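Side-chain contacts in ZINC phosphodiesterase ELAC protein 1 (Homo sapiens, PDB 3ZWF), which cleaves tRNA precursors as a zinc-dependent endonuclease and, in tRNA repair, removes the 2',3'-cyclic phosphate left after cleavage by ANKZF1: residues V3-T8 / L269-A274; V22-R25 / C30-F33; I53-I58 / L164-E169; L249-G254 / L309-Q314. All blocks are in the same frame, centred on the assembly; numbering follows the deposited sequence.

Contact 1: V3-T8 / L269-A274; sequences VTFLGT and LLIHEA. With EDO (1,2-ethanediol), chain G.
The strand with Val3 and Phe5 lies over the strand with Leu269 and Ile271 from the other sheet, their axes 11.1 Å apart and running nearly the same way at 20°. Only side chains bridge the gap. Val3 and Leu269 reach for each other tip to tip, with Val3 CG2 3.8 Å from Leu269 CD2. The second methyl of Val3, CG1, is swung anti to the backbone N (chi1 -176°) and comes to 3.9 Å from Ile271 CD1 as those two side chains slide past one another. Ile271 can reach this far because its branch is fully stretched, with chi2 at 179°. The same CD1 also meets the far end of Phe5, approaching the ring obliquely with 3.8 Å to Phe5 CZ. Phe5 is further packed by Val308, and Val3 by Val22 and Leu24 within its own sheet. Thr4, between them, faces the other way and hydrogen-bonds an ethanediol, OG1 to O2 at 2.6 Å. Nothing polar crosses between the segments: four buried hydrocarbon side chains join the two sheets of the metallo-beta-lactamase sandwich, held by dispersion and the exclusion of water rather than by directed bonds.

Contact 2: V22-R25 / C30-F33; sequences VVLR and CWLF
Leu24 and Trp31 pair through two backbone hydrogen bonds: Trp31 N to Leu24 O at 2.8 Å, almost straight at 178°, and Leu24 N to Trp31 O at 2.9 Å. Val22 and Phe33 form the next such pair, with Phe33 N 2.8 Å from Val22 O, and that oxygen also sits at the edge of the Phe33 ring, in its plane. On this side of the sheet Leu24 points the same way as Trp31 and runs beside it, while Leu24 CB rests 4.0 Å from Phe33 CE1. The other side carries the non-hydrogen-bonded pairs. There Val23 CG2 touches Leu32 CD1 at 3.7 Å, and Cys30 SG lies 3.8 Å from Arg25 CG, the start of a side chain that then leads off to a salt bridge between its NE and Asp2. One shell further out, Glu29 accepts a hydrogen bond from Trp31 NE1, the Phe33 ring stacks on Phe57, and Val189 of the second sheet packs against Leu24, Trp31 and Phe33 together. This is an antiparallel beta hairpin, set between strands 2-5 and 53-57 in the sheet of the metallo-beta-lactamase fold that holds the N-terminal strands.

Contact 3: I53-I58 / L164-E169; sequences ITKIFI and LLFDDE
Lys55 and Phe57 from one sheet of the metallo-beta-lactamase sandwich meet Leu165 and Phe166 from the other, across strands whose axes come within 11.3 Å and run in nearly opposite directions. A classic beta bulge at Leu165 and Phe166, both facing Val173, lets these two consecutive residues send their side chains toward the same partner strand. The side chains of Phe57 and Phe166 cross at about a right angle and their rings meet rim to rim: Phe57 CZ is 3.9 Å from Phe166 CE1, and each of these atoms lies near the plane of the other's ring. This is therefore an edge contact, not a stack. Leu165 takes a neighbouring part of the Phe57 edge, its CD1 3.9 Å from Phe57 CE2. The Phe57 ring is also met by Tyr92, whose ring is nearly parallel to it, and by Phe187 in an edge-to-face contact. Phe166 holds CG between its backbone N and carbonyl carbon (chi1 55°), and this turn brings its ring out to Lys55; Trp31 meets the same ring with planes at about 90°. The lysine crosses obliquely, its methylenes lying against the ring, with CD 3.6 Å from Phe166 CZ. Its chain bends only at the end, and the ammonium also makes a salt bridge with Glu90, so its charge is probably stabilised by both partners. Toward the aromatic the geometry is that of a cation-pi contact: Lys55 NZ sits over the Phe166 face, 4.7 Å from the ring centroid and 17° off the ring normal.

Contact 4: L249-G254 / L309-Q314; sequences LGDCSG and LTHFSQ. With ZN (zinc ion), chain D; ZN (zinc ion), chain E.
The His311 ring has Asp251 OD1 over one face, 3.0 Å above the plane and displaced toward the rim, while its NE2 corner holds a zinc ion. Carboxylate and ring stand 67° apart, and the two side chains cross at about a right angle. Although Asp251 OD1 lies 3.1 Å from His311 NE2, this is not a hydrogen bond, since NE2 gives its lone pair to zinc, and the pair is brought together by the metal. His311 NE2 binds the chain D zinc at 2.2 Å. Asp251 uses a single oxygen for both ions: OD2 is 2.2 Å from the chain D zinc and 2.4 Å from the chain E zinc. A water completes the bridge, 2.1 Å from the chain E zinc and 2.2 Å from the chain D zinc. With chi1 at -162°, CG of His311 lies opposite the backbone N, and the imidazole is carried toward the metals. Second-shell contacts hold the ligands in place: Thr275 partners the ring of His311, Ser184 OG bonds Asp251 O, and Glu273 accepts the N-H of the adjoining Cys252. Asp64 and His65 add to the chain D zinc, and His60, His62 and His180 to the chain E zinc. Two zinc ions bridged by an aspartate oxygen and a water, with histidines around them, are characteristic of the dinuclear catalytic centre of RNase Z, in the metallo-beta-lactamase fold.

Overall arrangement
Starting at the N terminus, the chain opens contact 1 with strand 2-5 and soon turns through the hairpin of contact 2, a short loop wholly nested inside contact 1. Strand 53-57, the next neighbour in that sheet, opens contact 3, which closes at 164-169 and is also nested inside contact 1. Contact 4 opens at 249-254 before contact 1 closes at 269-274, and itself closes at 309-314, so these two cross. Contacts 1 and 3 tie the two sheets together on opposite sides of the chain's centre. Contact 2 knits the first sheet, and contact 4 joins two loops following strands of the second sheet at the zinc centre.

Contact 1: V3-T8 / L269-A274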
loop_
_atom_site.group_PDB
_atom_site.type_symbol
_atom_site.label_atom_id
_atom_site.label_comp_id
_atom_site.label_asym_id
_atom_site.label_seq_id
_atom_site.Cartn_x
_atom_site.Cartn_y
_atom_site.Cartn_z
ATOM N N VAL A 3 -23.723 -3.360 1.795
ATOM C CA VAL A 3 -22.520 -3.111 1.049
ATOM C C VAL A 3 -21.966 -1.757 1.478
ATOM O O VAL A 3 -22.681 -0.773 1.471
ATOM C CB VAL A 3 -22.891 -3.127 -0.428
ATOM C CG1 VAL A 3 -21.737 -2.968 -1.309
ATOM C CG2 VAL A 3 -23.590 -4.473 -0.745
ATOM N N THR A 4 -20.691 -1.729 1.857
ATOM C CA THR A 4 -20.014 -0.496 2.222
ATOM C C THR A 4 -18.864 -0.207 1.249
ATOM O O THR A 4 -17.947 -1.013 1.101
ATOM C CB THR A 4 -19.428 -0.565 3.652
ATOM O OG1 THR A 4 -20.468 -0.792 4.600
ATOM C CG2 THR A 4 -18.675 0.759 4.009
ATOM N N PHE A 5 -18.918 0.939 0.592
ATOM C CA PHE A 5 -17.837 1.380 -0.298
ATOM C C PHE A 5 -16.716 2.011 0.485
ATOM O O PHE A 5 -16.908 3.010 1.152
ATOM C CB PHE A 5 -18.376 2.329 -1.359
ATOM C CG PHE A 5 -19.305 1.647 -2.307
ATOM C CD1 PHE A 5 -20.622 1.481 -1.957
ATOM C CD2 PHE A 5 -18.846 1.053 -3.490
ATOM C CE1 PHE A 5 -21.521 0.788 -2.790
ATOM C CE2 PHE A 5 -19.768 0.336 -4.332
ATOM C CZ PHE A 5 -21.066 0.223 -3.973
ATOM N N LEU A 6 -15.514 1.476 0.370
ATOM C CA LEU A 6 -14.354 2.040 1.028
ATOM C C LEU A 6 -13.535 2.947 0.098
ATOM O O LEU A 6 -12.985 3.975 0.521
ATOM C CB LEU A 6 -13.480 0.966 1.670
ATOM C CG LEU A 6 -14.189 0.165 2.771
ATOM C CD1 LEU A 6 -13.429 -1.066 3.165
ATOM C CD2 LEU A 6 -14.533 1.011 4.007
ATOM N N GLY A 7 -13.465 2.560 -1.162
ATOM C CA GLY A 7 -12.785 3.328 -2.177
ATOM C C GLY A 7 -13.466 3.184 -3.509
ATOM O O GLY A 7 -13.753 2.035 -4.000
ATOM N N THR A 8 -13.704 4.328 -4.102
ATOM C CA THR A 8 -14.545 4.492 -5.291
ATOM C C THR A 8 -13.779 5.128 -6.447
ATOM O O THR A 8 -14.360 5.479 -7.446
ATOM C CB THR A 8 -15.784 5.281 -4.961
ATOM O OG1 THR A 8 -15.460 6.626 -4.496
ATOM C CG2 THR A 8 -16.610 4.549 -3.850
ATOM N N LEU A 269 -28.243 -6.229 -6.492
ATOM C CA LEU A 269 -27.281 -5.146 -6.605
ATOM C C LEU A 269 -26.194 -5.572 -7.583
ATOM O O LEU A 269 -25.635 -6.666 -7.467
ATOM C CB LEU A 269 -26.722 -4.821 -5.238
ATOM C CG LEU A 269 -26.026 -3.454 -5.176
ATOM C CD1 LEU A 269 -27.100 -2.388 -5.143
ATOM C CD2 LEU A 269 -25.066 -3.315 -3.996
ATOM N N LEU A 270 -25.925 -4.723 -8.558
ATOM C CA LEU A 270 -24.847 -4.911 -9.514
ATOM C C LEU A 270 -23.874 -3.722 -9.393
ATOM O O LEU A 270 -24.278 -2.586 -9.602
ATOM C CB LEU A 270 -25.392 -4.988 -10.936
ATOM C CG LEU A 270 -24.395 -4.986 -12.095
ATOM C CD1 LEU A 270 -23.443 -6.134 -11.975
ATOM C CD2 LEU A 270 -25.192 -5.105 -13.402
ATOM N N ILE A 271 -22.629 -4.015 -9.034
ATOM C CA ILE A 271 -21.541 -2.997 -8.887
ATOM C C ILE A 271 -20.624 -3.087 -10.106
ATOM O O ILE A 271 -20.092 -4.156 -10.434
ATOM C CB ILE A 271 -20.747 -3.182 -7.626
ATOM C CG1 ILE A 271 -21.665 -3.157 -6.403
ATOM C CG2 ILE A 271 -19.555 -2.125 -7.558
ATOM C CD1 ILE A 271 -20.897 -3.365 -5.117
ATOM N N HIS A 272 -20.550 -1.984 -10.835
ATOM C CA HIS A 272 -19.858 -1.929 -12.115
ATOM C C HIS A 272 -19.001 -0.645 -12.170
ATOM O O HIS A 272 -19.405 0.404 -11.697
ATOM C CB HIS A 272 -20.891 -1.925 -13.260
ATOM C CG HIS A 272 -20.347 -2.326 -14.593
ATOM N ND1 HIS A 272 -19.440 -1.557 -15.299
ATOM C CD2 HIS A 272 -20.642 -3.393 -15.387
ATOM C CE1 HIS A 272 -19.151 -2.181 -16.436
ATOM N NE2 HIS A 272 -19.868 -3.285 -16.517
ATOM N N GLU A 273 -17.842 -0.756 -12.806
ATOM C CA GLU A 273 -17.070 0.473 -13.054
ATOM C C GLU A 273 -17.672 1.408 -14.115
ATOM O O GLU A 273 -18.402 1.019 -15.020
ATOM C CB GLU A 273 -15.646 0.155 -13.477
ATOM C CG GLU A 273 -15.523 -0.498 -14.841
ATOM C CD GLU A 273 -14.321 0.072 -15.569
ATOM O OE1 GLU A 273 -14.379 1.262 -15.971
ATOM O OE2 GLU A 273 -13.301 -0.628 -15.659
ATOM N N ALA A 274 -17.390 2.679 -13.953
ATOM C CA ALA A 274 -17.622 3.668 -15.009
ATOM C C ALA A 274 -16.509 4.704 -14.934
ATOM O O ALA A 274 -16.714 5.807 -14.440
ATOM C CB ALA A 274 -18.981 4.343 -14.877
HETATM C C1 EDO G . -19.520 1.937 7.893
HETATM O O1 EDO G . -19.309 2.539 6.611
HETATM C C2 EDO G . -20.731 1.017 7.954
HETATM O O2 EDO G . -20.544 -0.126 7.141
#

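Contact 2: V22-R25 / C30-F33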
loop_
_atom_site.group_PDB
_atom_site.type_symbol
_atom_site.label_atom_id
_atom_site.label_comp_id
_atom_site.label_asym_id
_atom_site.label_seq_id
_atom_site.Cartn_x
_atom_site.Cartn_y
_atom_site.Cartn_z
ATOM N N VAL A 22 -14.611 -2.657 -1.507
ATOM C CA VAL A 22 -16.031 -2.700 -1.124
ATOM C C VAL A 22 -16.208 -3.866 -0.169
ATOM O O VAL A 22 -15.657 -4.952 -0.416
ATOM C CB VAL A 22 -16.996 -2.951 -2.329
ATOM C CG1 VAL A 22 -18.446 -2.585 -1.915
ATOM C CG2 VAL A 22 -16.555 -2.202 -3.586
ATOM N N VAL A 23 -16.980 -3.671 0.898
ATOM C CA VAL A 23 -17.277 -4.735 1.866
ATOM C C VAL A 23 -18.745 -5.140 1.848
ATOM O O VAL A 23 -19.628 -4.315 1.956
ATOM C CB VAL A 23 -16.863 -4.352 3.296
ATOM C CG1 VAL A 23 -17.334 -5.367 4.303
ATOM C CG2 VAL A 23 -15.348 -4.211 3.367
ATOM N N LEU A 24 -18.963 -6.438 1.666
ATOM C CA LEU A 24 -20.254 -7.073 1.850
ATOM C C LEU A 24 -20.324 -7.686 3.257
ATOM O O LEU A 24 -19.452 -8.461 3.693
ATOM C CB LEU A 24 -20.462 -8.151 0.783
ATOM C CG LEU A 24 -21.782 -8.920 0.850
ATOM C CD1 LEU A 24 -23.009 -8.017 0.687
ATOM C CD2 LEU A 24 -21.746 -10.002 -0.237
ATOM N N ARG A 25 -21.390 -7.336 3.959
ATOM C CA ARG A 25 -21.570 -7.732 5.336
ATOM C C ARG A 25 -22.857 -8.488 5.453
ATOM O O ARG A 25 -23.869 -8.031 4.967
ATOM C CB ARG A 25 -21.587 -6.498 6.233
ATOM C CG ARG A 25 -21.348 -6.772 7.701
ATOM C CD ARG A 25 -21.103 -5.501 8.489
ATOM N NE ARG A 25 -22.056 -4.424 8.279
ATOM C CZ ARG A 25 -22.169 -3.370 9.089
ATOM N NH1 ARG A 25 -21.404 -3.257 10.168
ATOM N NH2 ARG A 25 -23.057 -2.417 8.821
ATOM N N CYS A 30 -17.824 -10.124 7.428
ATOM C CA CYS A 30 -17.406 -9.201 6.361
ATOM C C CYS A 30 -16.602 -9.898 5.279
ATOM O O CYS A 30 -15.611 -10.580 5.570
ATOM C CB CYS A 30 -16.594 -7.991 6.906
ATOM S SG CYS A 30 -17.532 -6.877 7.915
ATOM N N TRP A 31 -17.006 -9.687 4.032
ATOM C CA TRP A 31 -16.220 -10.077 2.860
ATOM C C TRP A 31 -15.737 -8.834 2.098
ATOM O O TRP A 31 -16.526 -7.957 1.731
ATOM C CB TRP A 31 -16.995 -10.970 1.873
ATOM C CG TRP A 31 -17.489 -12.243 2.425
ATOM C CD1 TRP A 31 -17.153 -12.835 3.607
ATOM C CD2 TRP A 31 -18.414 -13.133 1.773
ATOM N NE1 TRP A 31 -17.837 -14.031 3.744
ATOM C CE2 TRP A 31 -18.628 -14.225 2.638
ATOM C CE3 TRP A 31 -19.083 -13.092 0.554
ATOM C CZ2 TRP A 31 -19.479 -15.274 2.316
ATOM C CZ3 TRP A 31 -19.965 -14.125 0.240
ATOM C CH2 TRP A 31 -20.147 -15.197 1.122
ATOM N N LEU A 32 -14.435 -8.766 1.882
ATOM C CA LEU A 32 -13.833 -7.653 1.171
ATOM C C LEU A 32 -13.592 -7.975 -0.305
ATOM O O LEU A 32 -12.997 -8.995 -0.652
ATOM C CB LEU A 32 -12.494 -7.276 1.847
ATOM C CG LEU A 32 -11.644 -6.158 1.207
ATOM C CD1 LEU A 32 -12.342 -4.828 1.256
ATOM C CD2 LEU A 32 -10.282 -6.090 1.924
ATOM N N PHE A 33 -14.033 -7.074 -1.157
ATOM C CA PHE A 33 -13.864 -7.166 -2.599
ATOM C C PHE A 33 -12.922 -6.043 -3.011
ATOM O O PHE A 33 -13.280 -4.856 -2.956
ATOM C CB PHE A 33 -15.217 -7.063 -3.328
ATOM C CG PHE A 33 -16.082 -8.247 -3.117
ATOM C CD1 PHE A 33 -16.873 -8.361 -1.978
ATOM C CD2 PHE A 33 -16.088 -9.305 -4.038
ATOM C CE1 PHE A 33 -17.694 -9.512 -1.775
ATOM C CE2 PHE A 33 -16.861 -10.440 -3.819
ATOM C CZ PHE A 33 -17.666 -10.536 -2.690
#

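Contact 3: I53-I58 / L164-E169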
loop_
_atom_site.group_PDB
_atom_site.type_symbol
_atom_site.label_atom_id
_atom_site.label_comp_id
_atom_site.label_asym_id
_atom_site.label_seq_id
_atom_site.Cartn_x
_atom_site.Cartn_y
_atom_site.Cartn_z
ATOM N N ILE A 53 -13.235 -9.457 9.065
ATOM C CA ILE A 53 -13.118 -9.885 7.661
ATOM C C ILE A 53 -12.753 -11.355 7.622
ATOM O O ILE A 53 -11.735 -11.744 8.185
ATOM C CB ILE A 53 -12.068 -9.048 6.895
ATOM C CG1 ILE A 53 -12.554 -7.598 6.708
ATOM C CG2 ILE A 53 -11.750 -9.730 5.558
ATOM C CD1 ILE A 53 -11.488 -6.612 6.170
ATOM N N THR A 54 -13.569 -12.174 6.961
ATOM C CA THR A 54 -13.302 -13.618 6.860
ATOM C C THR A 54 -12.898 -14.097 5.455
ATOM O O THR A 54 -12.325 -15.182 5.284
ATOM C CB THR A 54 -14.511 -14.426 7.292
ATOM O OG1 THR A 54 -15.638 -14.039 6.492
ATOM C CG2 THR A 54 -14.851 -14.165 8.746
ATOM N N LYS A 55 -13.218 -13.285 4.457
ATOM C CA LYS A 55 -12.890 -13.585 3.076
ATOM C C LYS A 55 -12.531 -12.318 2.325
ATOM O O LYS A 55 -13.088 -11.259 2.583
ATOM C CB LYS A 55 -14.065 -14.284 2.354
ATOM C CG LYS A 55 -14.546 -15.568 3.032
ATOM C CD LYS A 55 -15.585 -16.323 2.204
ATOM C CE LYS A 55 -16.298 -17.390 3.044
ATOM N NZ LYS A 55 -15.350 -18.393 3.534
ATOM N N ILE A 56 -11.624 -12.481 1.370
ATOM C CA ILE A 56 -11.170 -11.423 0.497
ATOM C C ILE A 56 -11.142 -11.914 -0.935
ATOM O O ILE A 56 -10.644 -13.017 -1.223
ATOM C CB ILE A 56 -9.730 -10.927 0.950
ATOM C CG1 ILE A 56 -9.805 -10.463 2.411
ATOM C CG2 ILE A 56 -9.229 -9.804 0.059
ATOM C CD1 ILE A 56 -8.472 -10.121 3.050
ATOM N N PHE A 57 -11.692 -11.117 -1.830
ATOM C CA PHE A 57 -11.804 -11.435 -3.232
ATOM C C PHE A 57 -11.122 -10.337 -4.040
ATOM O O PHE A 57 -11.521 -9.179 -3.957
ATOM C CB PHE A 57 -13.296 -11.549 -3.658
ATOM C CG PHE A 57 -14.109 -12.535 -2.846
ATOM C CD1 PHE A 57 -14.648 -12.205 -1.611
ATOM C CD2 PHE A 57 -14.340 -13.818 -3.346
ATOM C CE1 PHE A 57 -15.365 -13.106 -0.871
ATOM C CE2 PHE A 57 -15.058 -14.723 -2.608
ATOM C CZ PHE A 57 -15.603 -14.380 -1.383
ATOM N N ILE A 58 -10.163 -10.722 -4.878
ATOM C CA ILE A 58 -9.426 -9.752 -5.718
ATOM C C ILE A 58 -9.754 -9.926 -7.178
ATOM O O ILE A 58 -9.642 -11.048 -7.724
ATOM C CB ILE A 58 -7.874 -9.909 -5.513
ATOM C CG1 ILE A 58 -7.475 -9.727 -4.047
ATOM C CG2 ILE A 58 -7.114 -8.929 -6.412
ATOM C CD1 ILE A 58 -7.827 -8.354 -3.399
ATOM N N LEU A 164 -16.181 -22.005 -9.633
ATOM C CA LEU A 164 -16.864 -22.241 -8.356
ATOM C C LEU A 164 -15.915 -21.902 -7.232
ATOM O O LEU A 164 -14.853 -22.502 -7.106
ATOM C CB LEU A 164 -17.365 -23.690 -8.213
ATOM C CG LEU A 164 -18.183 -23.973 -6.938
ATOM C CD1 LEU A 164 -19.386 -23.011 -6.794
ATOM C CD2 LEU A 164 -18.627 -25.428 -6.902
ATOM N N LEU A 165 -16.261 -20.882 -6.448
ATOM C CA LEU A 165 -15.404 -20.498 -5.324
ATOM C C LEU A 165 -15.803 -21.334 -4.098
ATOM O O LEU A 165 -14.974 -22.059 -3.530
ATOM C CB LEU A 165 -15.436 -19.003 -5.091
ATOM C CG LEU A 165 -15.049 -18.172 -6.326
ATOM C CD1 LEU A 165 -14.767 -16.665 -5.960
ATOM C CD2 LEU A 165 -13.832 -18.791 -7.097
ATOM N N PHE A 166 -17.079 -21.273 -3.730
ATOM C CA PHE A 166 -17.626 -22.151 -2.684
ATOM C C PHE A 166 -19.131 -22.214 -2.743
ATOM O O PHE A 166 -19.779 -21.325 -3.288
ATOM C CB PHE A 166 -17.140 -21.768 -1.280
ATOM C CG PHE A 166 -17.392 -20.338 -0.905
ATOM C CD1 PHE A 166 -16.486 -19.362 -1.199
ATOM C CD2 PHE A 166 -18.592 -19.972 -0.266
ATOM C CE1 PHE A 166 -16.712 -18.036 -0.836
ATOM C CE2 PHE A 166 -18.845 -18.668 0.081
ATOM C CZ PHE A 166 -17.911 -17.681 -0.204
ATOM N N ASP A 167 -19.659 -23.315 -2.214
ATOM C CA ASP A 167 -21.065 -23.599 -2.206
ATOM C C ASP A 167 -21.421 -24.270 -0.892
ATOM O O ASP A 167 -21.218 -25.473 -0.735
ATOM C CB ASP A 167 -21.416 -24.549 -3.361
ATOM C CG ASP A 167 -22.900 -24.627 -3.609
ATOM O OD1 ASP A 167 -23.649 -24.330 -2.661
ATOM O OD2 ASP A 167 -23.324 -24.972 -4.737
ATOM N N ASP A 168 -21.940 -23.498 0.054
ATOM C CA ASP A 168 -22.449 -24.085 1.307
ATOM C C ASP A 168 -23.963 -23.871 1.484
ATOM O O ASP A 168 -24.675 -23.550 0.534
ATOM C CB ASP A 168 -21.626 -23.606 2.518
ATOM C CG ASP A 168 -21.672 -22.106 2.720
ATOM O OD1 ASP A 168 -22.725 -21.475 2.479
ATOM O OD2 ASP A 168 -20.638 -21.556 3.154
ATOM N N GLU A 169 -24.452 -24.084 2.700
ATOM C CA GLU A 169 -25.875 -24.000 2.993
ATOM C C GLU A 169 -26.410 -22.567 2.917
ATOM O O GLU A 169 -27.593 -22.352 2.664
ATOM C CB GLU A 169 -26.167 -24.594 4.372
ATOM C CG GLU A 169 -27.639 -24.920 4.579
ATOM C CD GLU A 169 -27.882 -26.349 5.035
ATOM O OE1 GLU A 169 -26.952 -27.184 4.954
ATOM O OE2 GLU A 169 -29.016 -26.641 5.469
#

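Contact 4: L249-G254 / L309-Q314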
loop_
_atom_site.group_PDB
_atom_site.type_symbol
_atom_site.label_atom_id
_atom_site.label_comp_id
_atom_site.label_asym_id
_atom_site.label_seq_id
_atom_site.Cartn_x
_atom_site.Cartn_y
_atom_site.Cartn_z
ATOM N N LEU A 249 -18.313 -6.488 -10.204
ATOM C CA LEU A 249 -17.430 -6.688 -11.351
ATOM C C LEU A 249 -16.150 -5.856 -11.227
ATOM O O LEU A 249 -16.229 -4.656 -10.923
ATOM C CB LEU A 249 -18.089 -6.327 -12.659
ATOM C CG LEU A 249 -19.078 -7.324 -13.267
ATOM C CD1 LEU A 249 -20.308 -7.487 -12.393
ATOM C CD2 LEU A 249 -19.433 -6.854 -14.680
ATOM N N GLY A 250 -15.010 -6.495 -11.473
ATOM C CA GLY A 250 -13.731 -5.768 -11.615
ATOM C C GLY A 250 -13.704 -4.859 -12.838
ATOM O O GLY A 250 -14.642 -4.830 -13.669
ATOM N N ASP A 251 -12.614 -4.103 -12.955
ATOM C CA ASP A 251 -12.378 -3.244 -14.116
ATOM C C ASP A 251 -12.577 -4.083 -15.374
ATOM O O ASP A 251 -12.145 -5.222 -15.468
ATOM C CB ASP A 251 -10.953 -2.739 -14.182
ATOM C CG ASP A 251 -10.568 -1.820 -13.005
ATOM O OD1 ASP A 251 -11.375 -1.560 -12.100
ATOM O OD2 ASP A 251 -9.385 -1.384 -12.987
ATOM N N CYS A 252 -13.233 -3.475 -16.349
ATOM C CA CYS A 252 -13.552 -4.165 -17.611
ATOM C C CYS A 252 -14.114 -3.201 -18.649
ATOM O O CYS A 252 -14.661 -2.165 -18.318
ATOM C CB CYS A 252 -14.567 -5.288 -17.371
ATOM S SG CYS A 252 -16.203 -4.799 -16.890
ATOM N N SER A 253 -13.999 -3.647 -19.895
ATOM C CA SER A 253 -14.632 -3.057 -21.070
ATOM C C SER A 253 -15.732 -3.978 -21.614
ATOM O O SER A 253 -16.402 -3.648 -22.600
ATOM C CB SER A 253 -13.574 -2.849 -22.154
ATOM O OG SER A 253 -14.095 -2.167 -23.276
ATOM N N GLY A 254 -15.892 -5.131 -20.979
ATOM C CA GLY A 254 -16.903 -6.108 -21.372
ATOM C C GLY A 254 -16.731 -7.436 -20.639
ATOM O O GLY A 254 -15.793 -7.627 -19.854
ATOM N N LEU A 309 -22.499 2.461 -9.762
ATOM C CA LEU A 309 -21.293 2.782 -10.536
ATOM C C LEU A 309 -20.198 3.249 -9.585
ATOM O O LEU A 309 -20.466 3.913 -8.583
ATOM C CB LEU A 309 -21.609 3.883 -11.554
ATOM C CG LEU A 309 -22.693 3.493 -12.609
ATOM C CD1 LEU A 309 -22.826 4.594 -13.612
ATOM C CD2 LEU A 309 -22.339 2.189 -13.303
ATOM N N THR A 310 -18.996 2.821 -9.921
ATOM C CA THR A 310 -17.829 3.114 -9.085
ATOM C C THR A 310 -16.601 3.150 -9.951
ATOM O O THR A 310 -16.671 3.148 -11.171
ATOM C CB THR A 310 -17.746 2.114 -7.908
ATOM O OG1 THR A 310 -16.821 2.567 -6.912
ATOM C CG2 THR A 310 -17.368 0.710 -8.403
ATOM N N HIS A 311 -15.437 3.297 -9.297
ATOM C CA HIS A 311 -14.146 3.366 -10.012
ATOM C C HIS A 311 -14.108 4.524 -10.981
ATOM O O HIS A 311 -13.740 4.380 -12.131
ATOM C CB HIS A 311 -13.827 2.034 -10.732
ATOM C CG HIS A 311 -12.397 1.844 -11.127
ATOM N ND1 HIS A 311 -11.896 2.217 -12.356
ATOM C CD2 HIS A 311 -11.389 1.184 -10.502
ATOM C CE1 HIS A 311 -10.622 1.876 -12.439
ATOM N NE2 HIS A 311 -10.305 1.207 -11.345
ATOM N N PHE A 312 -14.401 5.702 -10.455
ATOM C CA PHE A 312 -14.385 6.930 -11.207
ATOM C C PHE A 312 -13.002 7.566 -11.358
ATOM O O PHE A 312 -12.219 7.554 -10.435
ATOM C CB PHE A 312 -15.311 7.945 -10.537
ATOM C CG PHE A 312 -16.759 7.505 -10.437
ATOM C CD1 PHE A 312 -17.527 7.440 -11.569
ATOM C CD2 PHE A 312 -17.333 7.195 -9.203
ATOM C CE1 PHE A 312 -18.845 7.013 -11.488
ATOM C CE2 PHE A 312 -18.653 6.771 -9.102
ATOM C CZ PHE A 312 -19.420 6.722 -10.238
ATOM N N SER A 313 -12.713 8.035 -12.570
ATOM C CA SER A 313 -11.498 8.771 -12.852
ATOM C C SER A 313 -11.297 9.850 -11.768
ATOM O O SER A 313 -12.244 10.564 -11.370
ATOM C CB SER A 313 -11.566 9.425 -14.239
ATOM O OG SER A 313 -10.393 10.212 -14.478
ATOM N N GLN A 314 -10.038 9.941 -11.306
ATOM C CA GLN A 314 -9.718 10.885 -10.242
ATOM C C GLN A 314 -9.641 12.320 -10.810
ATOM O O GLN A 314 -9.370 12.532 -11.993
ATOM C CB GLN A 314 -8.394 10.513 -9.570
ATOM C CG GLN A 314 -8.383 9.249 -8.778
ATOM C CD GLN A 314 -9.058 9.308 -7.418
ATOM O OE1 GLN A 314 -9.729 10.281 -7.068
ATOM N NE2 GLN A 314 -8.914 8.210 -6.653
HETATM ZN ZN ZN D . -8.546 -0.099 -11.438
HETATM ZN ZN ZN E . -7.322 -2.243 -13.813
HETATM O O HOH W 1 -6.815 -1.231 -12.089
#